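Local coordinates for glycoside hydrolase family 15, cellulose signaling associated protein envoy (Hypocrea jecorina, PDB 4WUJ) that senses blue light through a LOV domain that binds flavin mononucleotide, linking light perception to the oxidative stress response in this fungus, at residues C[108-113]-C[120-125]. Residues are numbered along the deposited sequence; the frame is centred on the assembly and turned at random.
Sequences QVRIVN and PFTNVV. With FMN (flavin mononucleotide), chain I.
Asn113 and Asn123 meet at the pyrimidine edge of the flavin on the antiparallel hairpin of strands 107-114 and 120-129, in the PAS-fold sheet of this LOV domain, and illustrate how one sheet face can read a cofactor's polar edge. Asn113 OD1 accepts two donors. The bond from FMN N3 is almost straight, at 168° and 2.7 Å. Asn123 ND2 reaches the same Asn113 OD1 at 2.9 Å, tilted from the carbonyl plane. The two amide planes stand nearly perpendicular, 87° apart. On its other branch, Asn113 ND2 donates to FMN O2 at 2.8 Å, so the amide answers the acceptor and donor of the pyrimidine edge together and its flip state is fixed. A leucine here would probably leave FMN N3 and Asn123 ND2 without their shared acceptor and FMN O2 without this donor. Around this polar core, Val125 sets CG2 3.5 Å from FMN O4, while Ile111, its CG1 anti to the backbone N (chi1 174°), extends CD1 towards FMN O2 and rests CG2 against Val125 CG2. The Phe121 ring closes the same face at the turn end, CZ lying 3.8 Å from Asn113 CB. Further out, Asn123 is steadied by its OD1, which accepts from the backbone N of Ala145 on the neighbouring C-terminal segment, and helix 92-103 packs on Ile111 through Ala93 and Met97. The backbone ladder of the hairpin carries these side chains, with Val109–Val125, Ile111–Asn123 and Asn113–Phe121 as hydrogen-bonded pairs; in the last, Phe121 N reaches Asn113 O at 2.9 Å.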
loop_
_atom_site.group_PDB
_atom_site.type_symbol
_atom_site.label_atom_id
_atom_site.label_comp_id
_atom_site.label_asym_id
_atom_site.label_seq_id
_atom_site.Cartn_x
_atom_site.Cartn_y
_atom_site.Cartn_z
ATOM N N GLN C 108 -10.159 -13.652 -10.766
ATOM C CA GLN C 108 -9.303 -12.735 -11.475
ATOM C C GLN C 108 -9.698 -12.760 -12.920
ATOM O O GLN C 108 -9.711 -13.827 -13.560
ATOM C CB GLN C 108 -7.822 -13.091 -11.275
ATOM C CG GLN C 108 -6.874 -12.240 -12.077
ATOM C CD GLN C 108 -5.409 -12.604 -11.819
ATOM O OE1 GLN C 108 -4.965 -13.718 -12.107
ATOM N NE2 GLN C 108 -4.668 -11.676 -11.237
ATOM N N VAL C 109 -10.024 -11.581 -13.422
ATOM C CA VAL C 109 -10.417 -11.409 -14.792
ATOM C C VAL C 109 -9.747 -10.180 -15.341
ATOM O O VAL C 109 -9.144 -9.390 -14.628
ATOM C CB VAL C 109 -11.964 -11.181 -14.934
ATOM C CG1 VAL C 109 -12.735 -12.147 -14.050
ATOM C CG2 VAL C 109 -12.326 -9.736 -14.610
ATOM N N ARG C 110 -9.880 -10.008 -16.639
ATOM C CA ARG C 110 -9.404 -8.821 -17.293
ATOM C C ARG C 110 -10.626 -8.271 -17.953
ATOM O O ARG C 110 -11.510 -9.030 -18.379
ATOM C CB ARG C 110 -8.276 -9.173 -18.298
ATOM C CG ARG C 110 -8.684 -9.326 -19.766
ATOM C CD ARG C 110 -7.551 -9.946 -20.693
ATOM N NE ARG C 110 -8.123 -10.157 -22.022
ATOM C CZ ARG C 110 -8.757 -11.273 -22.406
ATOM N NH1 ARG C 110 -8.815 -12.331 -21.612
ATOM N NH2 ARG C 110 -9.292 -11.363 -23.616
ATOM N N ILE C 111 -10.706 -6.958 -18.035
ATOM C CA ILE C 111 -11.930 -6.344 -18.448
ATOM C C ILE C 111 -11.615 -4.945 -18.825
ATOM O O ILE C 111 -10.651 -4.378 -18.307
ATOM C CB ILE C 111 -12.976 -6.331 -17.231
ATOM C CG1 ILE C 111 -14.233 -5.551 -17.581
ATOM C CG2 ILE C 111 -12.352 -5.744 -15.940
ATOM C CD1 ILE C 111 -15.296 -5.619 -16.475
ATOM N N VAL C 112 -12.439 -4.332 -19.657
ATOM C CA VAL C 112 -12.200 -2.947 -20.002
ATOM C C VAL C 112 -12.865 -2.015 -19.043
ATOM O O VAL C 112 -14.089 -2.077 -18.847
ATOM C CB VAL C 112 -12.677 -2.625 -21.413
ATOM C CG1 VAL C 112 -12.606 -1.107 -21.669
ATOM C CG2 VAL C 112 -11.846 -3.440 -22.448
ATOM N N ASN C 113 -12.066 -1.143 -18.429
ATOM C CA ASN C 113 -12.627 0.010 -17.737
ATOM C C ASN C 113 -12.219 1.330 -18.360
ATOM O O ASN C 113 -11.421 1.396 -19.309
ATOM C CB ASN C 113 -12.268 0.025 -16.233
ATOM C CG ASN C 113 -12.733 -1.218 -15.507
ATOM O OD1 ASN C 113 -12.128 -1.607 -14.507
ATOM N ND2 ASN C 113 -13.790 -1.871 -16.021
ATOM N N PRO C 120 -9.992 3.937 -22.405
ATOM C CA PRO C 120 -10.129 2.554 -21.956
ATOM C C PRO C 120 -8.798 1.964 -21.492
ATOM O O PRO C 120 -7.736 2.348 -21.995
ATOM C CB PRO C 120 -10.601 1.828 -23.220
ATOM C CG PRO C 120 -9.967 2.628 -24.363
ATOM C CD PRO C 120 -10.042 4.066 -23.875
ATOM N N PHE C 121 -8.848 1.027 -20.554
ATOM C CA PHE C 121 -7.669 0.251 -20.270
ATOM C C PHE C 121 -8.029 -1.132 -19.864
ATOM O O PHE C 121 -9.034 -1.385 -19.199
ATOM C CB PHE C 121 -6.808 0.891 -19.169
ATOM C CG PHE C 121 -7.499 1.010 -17.821
ATOM C CD1 PHE C 121 -8.380 2.044 -17.570
ATOM C CD2 PHE C 121 -7.223 0.111 -16.797
ATOM C CE1 PHE C 121 -9.006 2.170 -16.348
ATOM C CE2 PHE C 121 -7.839 0.253 -15.555
ATOM C CZ PHE C 121 -8.746 1.275 -15.346
ATOM N N THR C 122 -7.172 -2.042 -20.263
ATOM C CA THR C 122 -7.346 -3.418 -19.889
ATOM C C THR C 122 -6.935 -3.620 -18.418
ATOM O O THR C 122 -5.783 -3.900 -18.102
ATOM C CB THR C 122 -6.605 -4.297 -20.869
ATOM O OG1 THR C 122 -7.164 -4.056 -22.169
ATOM C CG2 THR C 122 -6.723 -5.778 -20.492
ATOM N N ASN C 123 -7.921 -3.482 -17.530
ATOM C CA ASN C 123 -7.683 -3.549 -16.111
ATOM C C ASN C 123 -7.574 -5.002 -15.698
ATOM O O ASN C 123 -8.494 -5.796 -15.975
ATOM C CB ASN C 123 -8.855 -2.845 -15.401
ATOM C CG ASN C 123 -8.664 -2.749 -13.906
ATOM O OD1 ASN C 123 -7.712 -3.312 -13.359
ATOM N ND2 ASN C 123 -9.586 -2.045 -13.229
ATOM N N VAL C 124 -6.469 -5.398 -15.070
ATOM C CA VAL C 124 -6.439 -6.752 -14.500
ATOM C C VAL C 124 -6.890 -6.708 -13.025
ATOM O O VAL C 124 -6.119 -6.375 -12.085
ATOM C CB VAL C 124 -5.098 -7.464 -14.669
ATOM C CG1 VAL C 124 -5.173 -8.890 -14.161
ATOM C CG2 VAL C 124 -4.643 -7.423 -16.141
ATOM N N VAL C 125 -8.162 -7.065 -12.853
ATOM C CA VAL C 125 -8.850 -6.957 -11.577
ATOM C C VAL C 125 -8.856 -8.278 -10.900
ATOM O O VAL C 125 -9.231 -9.302 -11.486
ATOM C CB VAL C 125 -10.321 -6.532 -11.767
ATOM C CG1 VAL C 125 -11.001 -6.431 -10.439
ATOM C CG2 VAL C 125 -10.420 -5.192 -12.518
HETATM N N1 FMN I . -15.386 -3.925 -11.787
HETATM C C2 FMN I . -14.598 -3.311 -12.738
HETATM O O2 FMN I . -14.994 -3.201 -13.897
HETATM N N3 FMN I . -13.354 -2.795 -12.384
HETATM C C4 FMN I . -12.874 -2.896 -11.102
HETATM O O4 FMN I . -11.779 -2.412 -10.832
HETATM C C4A FMN I . -13.664 -3.518 -10.124
HETATM N N5 FMN I . -13.219 -3.620 -8.813
HETATM C C5A FMN I . -13.988 -4.242 -7.871
HETATM C C6 FMN I . -13.495 -4.337 -6.584
HETATM C C7 FMN I . -14.254 -4.932 -5.590
HETATM C C7M FMN I . -13.670 -5.020 -4.215
HETATM C C8 FMN I . -15.531 -5.451 -5.906
HETATM C C8M FMN I . -16.363 -6.104 -4.831
HETATM C C9 FMN I . -16.012 -5.365 -7.220
HETATM C C9A FMN I . -15.247 -4.758 -8.208
HETATM N N10 FMN I . -15.708 -4.644 -9.525
HETATM C C10 FMN I . -14.920 -4.027 -10.478
HETATM C "C1'" FMN I . -17.020 -5.215 -10.019
HETATM C "C2'" FMN I . -18.288 -4.416 -9.828
HETATM O "O2'" FMN I . -18.179 -3.664 -8.642
HETATM C "C3'" FMN I . -19.489 -5.405 -9.848
HETATM O "O3'" FMN I . -19.338 -6.404 -8.845
HETATM C "C4'" FMN I . -19.608 -6.092 -11.230
HETATM O "O4'" FMN I . -19.926 -5.105 -12.187
HETATM C "C5'" FMN I . -20.626 -7.247 -11.258
HETATM O "O5'" FMN I . -21.856 -6.831 -10.692
HETATM P P FMN I . -22.981 -6.137 -11.584
HETATM O O1P FMN I . -24.077 -5.743 -10.606
HETATM O O2P FMN I . -22.552 -4.916 -12.323
HETATM O O3P FMN I . -23.504 -7.132 -12.567
#